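Glycoside hydrolase family 88 protein (Bacteroides vulgatus, PDB 4Q88) is of undetermined function, but belongs to glycoside hydrolase family 88 and is probably a hydrolase acting on sugar chains. Local coordinates at residues D109-D114 against Y156-N161; D40-H45 against W100-Q105; T46-V51 against K58-Y63; V222-P227 against F282-N287. One frame throughout, in Å; residues are numbered along the deposited sequence.

Contact 1 (D109-D114 against Y156-N161); sequences DLYKLD and YDITKN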
# COMPACT_ATOMS: atom_id res chain seq x y z
N ASP A 109 -14.01 2.71 5.44
CA ASP A 109 -14.34 3.78 4.47
C ASP A 109 -15.81 3.74 4.10
O ASP A 109 -16.48 4.78 4.03
CB ASP A 109 -13.52 3.66 3.20
CG ASP A 109 -12.05 4.00 3.39
OD1 ASP A 109 -11.65 4.59 4.42
OD2 ASP A 109 -11.27 3.62 2.46
N LEU A 110 -16.32 2.54 3.88
CA LEU A 110 -17.75 2.39 3.52
C LEU A 110 -18.70 2.69 4.70
O LEU A 110 -19.77 3.31 4.53
CB LEU A 110 -17.99 1.00 2.95
CG LEU A 110 -17.36 0.77 1.58
CD1 LEU A 110 -17.46 -0.70 1.22
CD2 LEU A 110 -17.98 1.66 0.49
N TYR A 111 -18.31 2.30 5.90
CA TYR A 111 -19.02 2.70 7.11
C TYR A 111 -19.12 4.22 7.27
O TYR A 111 -20.18 4.77 7.65
CB TYR A 111 -18.31 2.11 8.32
CG TYR A 111 -18.91 2.52 9.63
CD1 TYR A 111 -18.59 3.71 10.22
CD2 TYR A 111 -19.82 1.68 10.29
CE1 TYR A 111 -19.14 4.12 11.44
CE2 TYR A 111 -20.38 2.08 11.51
CZ TYR A 111 -20.04 3.29 12.05
OH TYR A 111 -20.57 3.67 13.23
N LYS A 112 -18.01 4.93 7.07
CA LYS A 112 -18.09 6.39 7.19
C LYS A 112 -19.14 7.01 6.27
O LYS A 112 -19.79 8.01 6.64
CB LYS A 112 -16.72 7.03 6.94
CG LYS A 112 -15.76 6.82 8.09
CD LYS A 112 -16.26 7.42 9.42
CE LYS A 112 -16.49 8.92 9.33
NZ LYS A 112 -15.22 9.68 9.01
N LEU A 113 -19.30 6.45 5.08
CA LEU A 113 -20.30 6.95 4.13
C LEU A 113 -21.73 6.65 4.54
O LEU A 113 -22.64 7.45 4.25
CB LEU A 113 -20.09 6.38 2.72
CG LEU A 113 -18.73 6.65 2.12
CD1 LEU A 113 -18.64 6.00 0.75
CD2 LEU A 113 -18.44 8.14 2.04
N ASP A 114 -21.94 5.52 5.21
CA ASP A 114 -23.31 5.04 5.51
C ASP A 114 -23.20 4.13 6.73
O ASP A 114 -23.07 2.91 6.58
CB ASP A 114 -23.86 4.30 4.30
CG ASP A 114 -25.24 3.71 4.52
OD1 ASP A 114 -26.02 4.29 5.30
OD2 ASP A 114 -25.53 2.66 3.88
N TYR A 156 -9.58 4.14 14.60
CA TYR A 156 -9.57 5.27 15.55
C TYR A 156 -10.55 6.34 15.11
O TYR A 156 -11.32 6.89 15.95
CB TYR A 156 -8.17 5.89 15.74
CG TYR A 156 -8.24 7.04 16.68
CD1 TYR A 156 -8.24 6.83 18.05
CD2 TYR A 156 -8.47 8.35 16.23
CE1 TYR A 156 -8.41 7.86 18.97
CE2 TYR A 156 -8.64 9.42 17.14
CZ TYR A 156 -8.60 9.16 18.51
OH TYR A 156 -8.75 10.16 19.43
N ASP A 157 -10.53 6.72 13.83
CA ASP A 157 -11.43 7.78 13.36
C ASP A 157 -12.90 7.47 13.72
O ASP A 157 -13.68 8.37 14.15
CB ASP A 157 -11.31 7.91 11.84
CG ASP A 157 -12.21 8.96 11.29
OD1 ASP A 157 -12.13 10.10 11.76
OD2 ASP A 157 -12.99 8.64 10.40
N ILE A 158 -13.26 6.21 13.58
CA ILE A 158 -14.64 5.75 13.94
C ILE A 158 -14.88 5.64 15.45
O ILE A 158 -15.85 6.23 15.96
CB ILE A 158 -14.97 4.43 13.27
CG1 ILE A 158 -14.99 4.63 11.75
CG2 ILE A 158 -16.34 3.88 13.74
CD1 ILE A 158 -14.89 3.34 10.97
N THR A 159 -14.03 4.91 16.15
CA THR A 159 -14.26 4.56 17.54
C THR A 159 -13.83 5.57 18.57
O THR A 159 -14.32 5.55 19.72
CB THR A 159 -13.55 3.25 17.89
OG1 THR A 159 -12.15 3.43 17.75
CG2 THR A 159 -14.04 2.07 17.01
N LYS A 160 -12.87 6.41 18.18
CA LYS A 160 -12.06 7.22 19.07
C LYS A 160 -11.44 6.45 20.21
O LYS A 160 -11.16 7.02 21.26
CB LYS A 160 -12.86 8.42 19.61
CG LYS A 160 -13.64 9.16 18.55
CD LYS A 160 -12.75 9.82 17.51
CE LYS A 160 -13.52 10.91 16.79
NZ LYS A 160 -13.55 10.82 15.32
N ASN A 161 -11.17 5.17 20.01
CA ASN A 161 -10.53 4.35 21.01
C ASN A 161 -9.00 4.56 20.90
O ASN A 161 -8.38 4.10 19.92
CB ASN A 161 -10.90 2.88 20.81
CG ASN A 161 -10.18 1.93 21.76
OD1 ASN A 161 -9.25 2.30 22.48
ND2 ASN A 161 -10.62 0.67 21.76
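The ring of Tyr111 meets the side chain of Ile158 at a slant. Tyr111 CE1 lies 3.6 Å from Ile158 CG2, and Tyr111 CD1 lies 3.8 Å from Ile158 CD1. Both branches of the isoleucine therefore press on the same CD1-CE1 bond of the ring. Tyr111 CG is anti to the backbone N (chi1 177°), and this turns the ring toward helix 144-159. The ring of Tyr156 takes no part across the contact; within its own segment, Lys160 CA stands 3.7 Å above one face of it, near the rim, and Asn161 O lies in plane at its edge. The carboxylate of Asp157 carries the polar half. Its OD2 receives Lys112 NZ on the syn lone pair at 2.8 Å, a salt bridge. The Lys112 chain is bent at three successive torsions, and on its way Lys112 CD passes 3.9 Å from Ile158 CG1. Lys160 NZ donates to Asp157 O at 2.7 Å, in the carbonyl plane, and makes only a long salt bridge to Asp157 OD1. Asp157 thus lies between two ammonium groups, Lys112 NZ and Lys160 NZ, which are 6.6 Å apart. With an alanine at Asp157, Lys112 would probably be left without its charge partner and free to swing into solvent. The contact is at the surface, near the C-terminal ends of helices 103-113 and 144-159. Further back along the same pair, Asp109 forms a salt bridge with Lys154. Helix 117-132 packs beside them, its Ile120 touching both Tyr111 and Ile158.

Contact 2 (D40-H45 against W100-Q105); sequences DNAVYH and WQVCFQ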
# COMPACT_ATOMS: atom_id res chain seq x y z
N ASP A 40 -4.80 -9.10 -2.05
CA ASP A 40 -4.61 -8.62 -3.41
C ASP A 40 -5.87 -7.93 -3.93
O ASP A 40 -5.78 -6.81 -4.48
CB ASP A 40 -4.08 -9.74 -4.33
CG ASP A 40 -4.98 -10.97 -4.39
OD1 ASP A 40 -5.81 -11.28 -3.48
OD2 ASP A 40 -4.85 -11.64 -5.42
N ASN A 41 -7.04 -8.54 -3.72
CA ASN A 41 -8.29 -7.84 -4.01
C ASN A 41 -8.50 -6.64 -3.12
O ASN A 41 -8.94 -5.58 -3.57
CB ASN A 41 -9.47 -8.80 -3.86
CG ASN A 41 -9.43 -9.92 -4.87
OD1 ASN A 41 -9.09 -9.71 -6.03
ND2 ASN A 41 -9.87 -11.10 -4.47
N ALA A 42 -8.16 -6.78 -1.84
CA ALA A 42 -8.38 -5.71 -0.91
C ALA A 42 -7.53 -4.47 -1.23
O ALA A 42 -7.99 -3.36 -1.03
CB ALA A 42 -8.08 -6.15 0.53
N VAL A 43 -6.31 -4.67 -1.73
CA VAL A 43 -5.47 -3.51 -2.15
C VAL A 43 -6.13 -2.81 -3.37
O VAL A 43 -6.17 -1.61 -3.43
CB VAL A 43 -4.02 -3.91 -2.43
CG1 VAL A 43 -3.23 -2.75 -3.09
CG2 VAL A 43 -3.37 -4.28 -1.11
N TYR A 44 -6.66 -3.60 -4.30
CA TYR A 44 -7.38 -3.03 -5.44
C TYR A 44 -8.50 -2.11 -4.86
O TYR A 44 -8.64 -0.95 -5.26
CB TYR A 44 -7.95 -4.06 -6.41
CG TYR A 44 -9.00 -3.33 -7.25
CD1 TYR A 44 -8.62 -2.46 -8.27
CD2 TYR A 44 -10.34 -3.38 -6.89
CE1 TYR A 44 -9.59 -1.70 -8.97
CE2 TYR A 44 -11.31 -2.64 -7.57
CZ TYR A 44 -10.92 -1.81 -8.61
OH TYR A 44 -11.85 -1.03 -9.22
N HIS A 45 -9.26 -2.63 -3.88
CA HIS A 45 -10.33 -1.81 -3.27
C HIS A 45 -9.83 -0.55 -2.62
O HIS A 45 -10.53 0.44 -2.66
CB HIS A 45 -11.27 -2.61 -2.38
CG HIS A 45 -12.14 -3.51 -3.19
ND1 HIS A 45 -13.27 -3.05 -3.82
CD2 HIS A 45 -11.96 -4.78 -3.62
CE1 HIS A 45 -13.81 -4.03 -4.52
NE2 HIS A 45 -13.01 -5.08 -4.44
N TRP A 100 -5.33 -10.55 5.77
CA TRP A 100 -6.78 -10.77 5.95
C TRP A 100 -7.42 -9.60 6.70
O TRP A 100 -8.56 -9.64 7.07
CB TRP A 100 -7.03 -12.06 6.70
CG TRP A 100 -6.92 -13.26 5.81
CD1 TRP A 100 -6.00 -14.28 5.91
CD2 TRP A 100 -7.81 -13.61 4.76
NE1 TRP A 100 -6.26 -15.23 4.94
CE2 TRP A 100 -7.36 -14.84 4.22
CE3 TRP A 100 -8.92 -12.97 4.18
CZ2 TRP A 100 -7.99 -15.45 3.11
CZ3 TRP A 100 -9.57 -13.59 3.10
CH2 TRP A 100 -9.11 -14.82 2.59
N GLN A 101 -6.65 -8.55 6.86
CA GLN A 101 -7.11 -7.34 7.60
C GLN A 101 -7.15 -6.06 6.78
O GLN A 101 -7.82 -5.08 7.14
CB GLN A 101 -6.23 -7.14 8.82
CG GLN A 101 -6.24 -8.28 9.81
CD GLN A 101 -5.29 -8.07 10.98
OE1 GLN A 101 -4.35 -7.27 10.90
NE2 GLN A 101 -5.52 -8.79 12.08
N VAL A 102 -6.47 -6.04 5.64
CA VAL A 102 -6.50 -4.86 4.75
C VAL A 102 -7.91 -4.58 4.20
O VAL A 102 -8.27 -3.41 3.99
CB VAL A 102 -5.41 -4.92 3.63
CG1 VAL A 102 -5.40 -6.26 2.95
CG2 VAL A 102 -5.54 -3.80 2.61
N CYS A 103 -8.74 -5.63 4.05
CA CYS A 103 -10.13 -5.43 3.71
C CYS A 103 -10.83 -4.45 4.68
O CYS A 103 -11.74 -3.68 4.28
CB CYS A 103 -10.90 -6.76 3.64
SG CYS A 103 -10.94 -7.67 5.17
N PHE A 104 -10.40 -4.45 5.94
CA PHE A 104 -11.01 -3.56 6.95
C PHE A 104 -10.86 -2.06 6.62
O PHE A 104 -11.67 -1.23 7.12
CB PHE A 104 -10.43 -3.79 8.36
CG PHE A 104 -10.57 -5.19 8.91
CD1 PHE A 104 -11.51 -6.08 8.47
CD2 PHE A 104 -9.73 -5.59 9.97
CE1 PHE A 104 -11.61 -7.35 8.98
CE2 PHE A 104 -9.82 -6.85 10.49
CZ PHE A 104 -10.77 -7.74 10.02
N GLN A 105 -9.85 -1.72 5.82
CA GLN A 105 -9.69 -0.32 5.41
C GLN A 105 -10.91 0.11 4.59
O GLN A 105 -11.49 1.18 4.82
CB GLN A 105 -8.43 -0.14 4.55
CG GLN A 105 -7.14 -0.51 5.28
CD GLN A 105 -5.89 -0.15 4.48
OE1 GLN A 105 -5.89 0.78 3.69
NE2 GLN A 105 -4.82 -0.91 4.68
O HOH W 1 -9.42 -2.90 1.43
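Ala42 of helix 39-55 packs on Val102 and Cys103, at the start of the stretch that runs into helix 103-113. Family 88 proteins fold as an (alpha/alpha)6 barrel, and here two of its helical elements meet deep in the protein. The approach is very close: the CA atoms of Ala42 and Cys103 are 4.9 Å apart. The small methyl of Ala42 suits this. The apolar contacts centre on that methyl. Ala42 CB lies 3.6 Å from Val102 CG1 and 4.2 Å from Cys103 CB. It also presses on the backbone, with Ala42 CB 3.6 Å from Cys103 N. Val102 CG1 takes the crowded position between its own N and carbonyl carbon (chi1 48°), and this brings both valine methyls to the alanine. Val43 adds a looser touch, its CG2 lying 4.3 Å from Val102 CG2. Neighbours complete the apolar setting. Trp67 of helix 58-70 touches both Ala42 and Cys103 and stacks on the ring of His45, while Met147 of helix 144-159 covers Val43. The polar link is indirect and runs through one water between backbone carbonyls. Val102 O also accepts from Gln105 N within its own segment, so two donors hold it. The bridging water donates to Ala42 O at 2.9 Å and to Val102 O at 2.9 Å.

Contact 3 (T46-V51 against K58-Y63); sequences TGNMEV and KDYLQY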
# COMPACT_ATOMS: atom_id res chain seq x y z
N THR A 46 -8.66 -0.54 -1.98
CA THR A 46 -8.08 0.76 -1.54
C THR A 46 -7.90 1.76 -2.69
O THR A 46 -8.19 2.96 -2.54
CB THR A 46 -6.76 0.60 -0.71
OG1 THR A 46 -5.65 0.18 -1.51
CG2 THR A 46 -6.97 -0.37 0.41
N GLY A 47 -7.47 1.30 -3.85
CA GLY A 47 -7.41 2.14 -5.02
C GLY A 47 -8.75 2.63 -5.49
O GLY A 47 -8.95 3.82 -5.77
N ASN A 48 -9.71 1.72 -5.53
CA ASN A 48 -11.08 2.09 -5.92
C ASN A 48 -11.67 3.13 -4.98
O ASN A 48 -12.32 4.10 -5.41
CB ASN A 48 -11.97 0.87 -6.00
CG ASN A 48 -13.31 1.17 -6.67
OD1 ASN A 48 -13.36 1.77 -7.73
ND2 ASN A 48 -14.38 0.75 -6.06
N MSE A 49 -11.45 2.98 -3.67
CA MSE A 49 -11.98 3.96 -2.73
C MSE A 49 -11.31 5.33 -2.93
O MSE A 49 -11.94 6.42 -2.73
CB MSE A 49 -11.79 3.39 -1.29
CG MSE A 49 -12.61 2.14 -0.91
SE MSE A 49 -14.51 2.47 -1.34
CE MSE A 49 -14.93 4.07 -0.34
N GLU A 50 -10.04 5.32 -3.29
CA GLU A 50 -9.34 6.57 -3.67
C GLU A 50 -10.00 7.24 -4.88
O GLU A 50 -10.27 8.46 -4.86
CB GLU A 50 -7.88 6.31 -3.95
CG GLU A 50 -7.02 7.55 -3.88
CD GLU A 50 -6.83 8.06 -2.45
OE1 GLU A 50 -6.91 7.27 -1.48
OE2 GLU A 50 -6.58 9.28 -2.27
N VAL A 51 -10.31 6.45 -5.90
CA VAL A 51 -11.07 6.97 -7.08
C VAL A 51 -12.43 7.52 -6.69
O VAL A 51 -12.83 8.59 -7.16
CB VAL A 51 -11.22 5.91 -8.19
CG1 VAL A 51 -11.90 6.51 -9.42
CG2 VAL A 51 -9.86 5.39 -8.58
N LYS A 58 -20.75 6.81 -8.30
CA LYS A 58 -21.57 5.85 -7.55
C LYS A 58 -21.49 4.41 -8.03
O LYS A 58 -21.72 3.52 -7.24
CB LYS A 58 -23.04 6.29 -7.46
CG LYS A 58 -23.25 7.46 -6.51
CD LYS A 58 -24.68 8.01 -6.63
CE LYS A 58 -24.94 9.21 -5.73
NZ LYS A 58 -24.36 10.49 -6.25
N ASP A 59 -21.17 4.18 -9.30
CA ASP A 59 -20.97 2.80 -9.79
C ASP A 59 -19.70 2.18 -9.19
O ASP A 59 -19.66 1.01 -8.82
CB ASP A 59 -20.87 2.80 -11.32
CG ASP A 59 -22.20 3.19 -11.99
OD1 ASP A 59 -23.27 2.91 -11.42
OD2 ASP A 59 -22.15 3.83 -13.03
N TYR A 60 -18.65 2.98 -9.10
CA TYR A 60 -17.39 2.50 -8.52
C TYR A 60 -17.62 2.19 -7.05
O TYR A 60 -17.18 1.18 -6.55
CB TYR A 60 -16.25 3.51 -8.68
CG TYR A 60 -15.79 3.83 -10.08
CD1 TYR A 60 -16.03 2.98 -11.16
CD2 TYR A 60 -15.05 4.95 -10.31
CE1 TYR A 60 -15.58 3.30 -12.44
CE2 TYR A 60 -14.62 5.28 -11.57
CZ TYR A 60 -14.89 4.45 -12.63
OH TYR A 60 -14.45 4.82 -13.89
N LEU A 61 -18.40 3.03 -6.38
CA LEU A 61 -18.71 2.78 -4.97
C LEU A 61 -19.45 1.45 -4.79
O LEU A 61 -19.17 0.65 -3.89
CB LEU A 61 -19.54 3.93 -4.40
CG LEU A 61 -19.71 3.90 -2.88
CD1 LEU A 61 -18.35 4.20 -2.26
CD2 LEU A 61 -20.79 4.95 -2.50
N GLN A 62 -20.41 1.21 -5.67
CA GLN A 62 -21.22 0.03 -5.58
C GLN A 62 -20.38 -1.20 -5.85
O GLN A 62 -20.69 -2.28 -5.33
CB GLN A 62 -22.35 0.06 -6.63
CG GLN A 62 -23.39 -1.04 -6.40
CD GLN A 62 -24.11 -0.85 -5.07
OE1 GLN A 62 -24.48 0.25 -4.74
NE2 GLN A 62 -24.27 -1.92 -4.32
N TYR A 63 -19.31 -1.07 -6.64
CA TYR A 63 -18.41 -2.22 -6.85
C TYR A 63 -17.76 -2.67 -5.52
O TYR A 63 -17.68 -3.89 -5.22
CB TYR A 63 -17.37 -1.91 -7.92
CG TYR A 63 -16.54 -3.06 -8.41
CD1 TYR A 63 -15.33 -3.36 -7.80
CD2 TYR A 63 -16.92 -3.82 -9.52
CE1 TYR A 63 -14.54 -4.40 -8.24
CE2 TYR A 63 -16.13 -4.89 -9.97
CZ TYR A 63 -14.93 -5.17 -9.31
OH TYR A 63 -14.09 -6.18 -9.73
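Asn48 and Tyr60 meet across an antiparallel helical hairpin, in which helix 39-55 turns back as helix 58-70 after a very short link. Over these segments the axes approach to 9.3 Å, and their directions differ by 155°. Antiparallel helix pairs of this kind are consistent with the (alpha/alpha)6 barrel expected for this family. The Asn48 amide reaches across with its NH2 end. Asn48 ND2 donates to Tyr60 O at 2.9 Å in a fairly straight bond. The carbonyl oxygen lies in the plane of the amide, but the donor stands well above the carbonyl plane. The amide and the Tyr60 ring are turned 67° apart, and Asn48 OD1 rests 3.5 Å from Tyr60 CB. This buried amide is used at both ends: OD1 also takes a bond from Asn24 ND2, and ND2 is bonded to Ser64 OG. On the side of the hairpin link, Val51 slants against the Tyr60 ring. Val51 CG1 is 3.6 Å from Tyr60 CD2 and 3.7 Å from Tyr60 CE2. The hydroxyl of Tyr60 lies beyond, bonded to His21 and Gln25 of helix 13-30. Met49, present as selenomethionine, does not aim its CB at the partner helix. Its chain is bent at chi2 and again at chi3 (-57°). That second bend helps bring Met49 CE to within 3.9 Å of Leu61 CD1.

Contact 4 (V222-P227 against F282-N287); sequences VLKQLP and FLWGIN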
# COMPACT_ATOMS: atom_id res chain seq x y z
N VAL A 222 -1.30 6.87 6.88
CA VAL A 222 -1.35 7.12 8.31
C VAL A 222 -1.47 8.64 8.56
O VAL A 222 -2.41 9.08 9.28
CB VAL A 222 -0.13 6.56 9.05
CG1 VAL A 222 0.02 7.20 10.42
CG2 VAL A 222 -0.22 5.06 9.20
N LEU A 223 -0.58 9.42 7.94
CA LEU A 223 -0.55 10.85 8.15
C LEU A 223 -1.81 11.56 7.60
O LEU A 223 -2.25 12.58 8.16
CB LEU A 223 0.74 11.46 7.58
CG LEU A 223 1.98 11.05 8.38
CD1 LEU A 223 3.24 11.33 7.60
CD2 LEU A 223 1.98 11.74 9.76
N LYS A 224 -2.45 10.99 6.59
CA LYS A 224 -3.67 11.56 6.07
C LYS A 224 -4.82 11.59 7.09
O LYS A 224 -5.61 12.57 7.14
CB LYS A 224 -4.00 10.72 4.87
CG LYS A 224 -5.18 11.04 4.02
CD LYS A 224 -5.05 10.09 2.82
CE LYS A 224 -6.29 10.04 2.00
NZ LYS A 224 -6.68 11.40 1.70
N GLN A 225 -4.92 10.56 7.94
CA GLN A 225 -5.99 10.46 8.91
C GLN A 225 -5.62 10.47 10.40
O GLN A 225 -6.53 10.53 11.25
CB GLN A 225 -6.86 9.23 8.59
CG GLN A 225 -7.66 9.40 7.30
CD GLN A 225 -8.53 8.21 7.02
OE1 GLN A 225 -8.04 7.16 6.55
NE2 GLN A 225 -9.80 8.33 7.35
N LEU A 226 -4.35 10.42 10.73
CA LEU A 226 -3.95 10.47 12.13
C LEU A 226 -4.34 11.84 12.71
O LEU A 226 -4.12 12.87 12.09
CB LEU A 226 -2.46 10.27 12.29
CG LEU A 226 -1.85 10.15 13.68
CD1 LEU A 226 -2.18 8.81 14.29
CD2 LEU A 226 -0.33 10.36 13.66
N PRO A 227 -4.88 11.86 13.94
CA PRO A 227 -5.13 13.23 14.47
C PRO A 227 -3.87 14.10 14.55
O PRO A 227 -2.78 13.63 14.94
CB PRO A 227 -5.63 12.97 15.90
CG PRO A 227 -6.13 11.59 15.89
CD PRO A 227 -5.30 10.81 14.88
N PHE A 282 5.08 10.37 -2.89
CA PHE A 282 5.76 11.64 -3.17
C PHE A 282 4.70 12.72 -3.50
O PHE A 282 4.75 13.82 -2.99
CB PHE A 282 6.71 11.49 -4.35
CG PHE A 282 8.02 10.80 -4.01
CD1 PHE A 282 8.89 11.39 -3.15
CD2 PHE A 282 8.39 9.63 -4.62
CE1 PHE A 282 10.12 10.83 -2.86
CE2 PHE A 282 9.64 9.08 -4.35
CZ PHE A 282 10.48 9.66 -3.45
N LEU A 283 3.74 12.37 -4.34
CA LEU A 283 2.68 13.34 -4.71
C LEU A 283 1.90 13.76 -3.45
O LEU A 283 1.65 14.96 -3.25
CB LEU A 283 1.78 12.74 -5.76
CG LEU A 283 2.37 12.59 -7.16
CD1 LEU A 283 1.47 11.64 -7.94
CD2 LEU A 283 2.54 13.95 -7.85
N TRP A 284 1.49 12.80 -2.62
CA TRP A 284 0.75 13.10 -1.37
C TRP A 284 1.58 14.04 -0.46
O TRP A 284 1.08 15.08 0.06
CB TRP A 284 0.35 11.81 -0.60
CG TRP A 284 -0.45 12.16 0.57
CD1 TRP A 284 -1.79 12.39 0.60
CD2 TRP A 284 0.04 12.46 1.88
NE1 TRP A 284 -2.18 12.77 1.86
CE2 TRP A 284 -1.06 12.89 2.65
CE3 TRP A 284 1.33 12.49 2.46
CZ2 TRP A 284 -0.94 13.27 3.98
CZ3 TRP A 284 1.44 12.86 3.81
CH2 TRP A 284 0.32 13.26 4.52
N GLY A 285 2.85 13.68 -0.29
CA GLY A 285 3.78 14.49 0.51
C GLY A 285 3.94 15.92 0.03
O GLY A 285 3.95 16.84 0.82
N ILE A 286 4.02 16.12 -1.27
CA ILE A 286 4.16 17.46 -1.83
C ILE A 286 2.82 18.19 -1.65
O ILE A 286 2.78 19.33 -1.18
CB ILE A 286 4.55 17.38 -3.33
CG1 ILE A 286 5.98 16.82 -3.52
CG2 ILE A 286 4.42 18.76 -3.99
CD1 ILE A 286 6.28 16.52 -4.99
N ASN A 287 1.72 17.49 -1.98
CA ASN A 287 0.37 18.09 -1.89
C ASN A 287 0.00 18.49 -0.47
O ASN A 287 -0.83 19.41 -0.26
CB ASN A 287 -0.67 17.10 -2.41
CG ASN A 287 -0.62 16.96 -3.90
OD1 ASN A 287 -0.02 17.78 -4.59
ND2 ASN A 287 -1.20 15.88 -4.41
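Lys224 and Trp284 come closest in backbone, their CA atoms 8.8 Å apart. At that spacing the backbones leave room for one large side chain to bridge them. Helix 209-225 is ending here, and Leu226 is the first residue to leave helical angles. Val222 O marks the last turn by accepting from both Gln225 N and Leu226 N. The facing segment, 282-287, is helical throughout. Trp284 does the bridging. Its CG lies anti to the backbone N (chi1 -176°), which extends the indole toward the other helix. The six-membered ring leads: Trp284 CH2 is 3.6 Å from Leu223 CB. Beside it, Trp284 CZ2 is 3.8 Å from Lys224 N, so the ring also rests on main chain. The approach is slanted on both counts. The Lys224 methylenes run extended past the pyrrole nitrogen, with a bend only at the last torsion, and cross it at an angle, with Lys224 CD 4.0 Å from Trp284 NE1. Leu223 also touches Ile237 of helix 233-249, and Trp284 touches Glu353 of helix 341-358. A serine in place of Trp284 would probably open a gap between the helices and take away the indole that Leu223 CB and the Lys224 methylenes pack against. Leu223 offers carbon alone, and Lys224 contributes its backbone and aliphatic chain, not its charge. The contact therefore depends on the shape and bulk of the indole, not on a polar bond between the segments.

Contacts 1 and 2 share helix 103-113, and their centres are 16 Å apart. Contacts 2 and 3 share helix 39-55, and their centres are about 13 Å apart; contact 3 is nested within the chain loop that contact 2 closes. Tyr63 packs on both Tyr44 and His45, joining these two directly. Contacts 1 and 3 meet through leucines, with Leu113 CD1 3.5 Å from Leu61 CD1. Contact 4 follows the others in sequence. It touches contact 1 where Pro227 CG lies 3.5 Å from Tyr156 CE2, although their centres are 18 Å apart. Contact 4 is about 20 Å from contact 2, centre to centre. None of the four can be tied to a known active site.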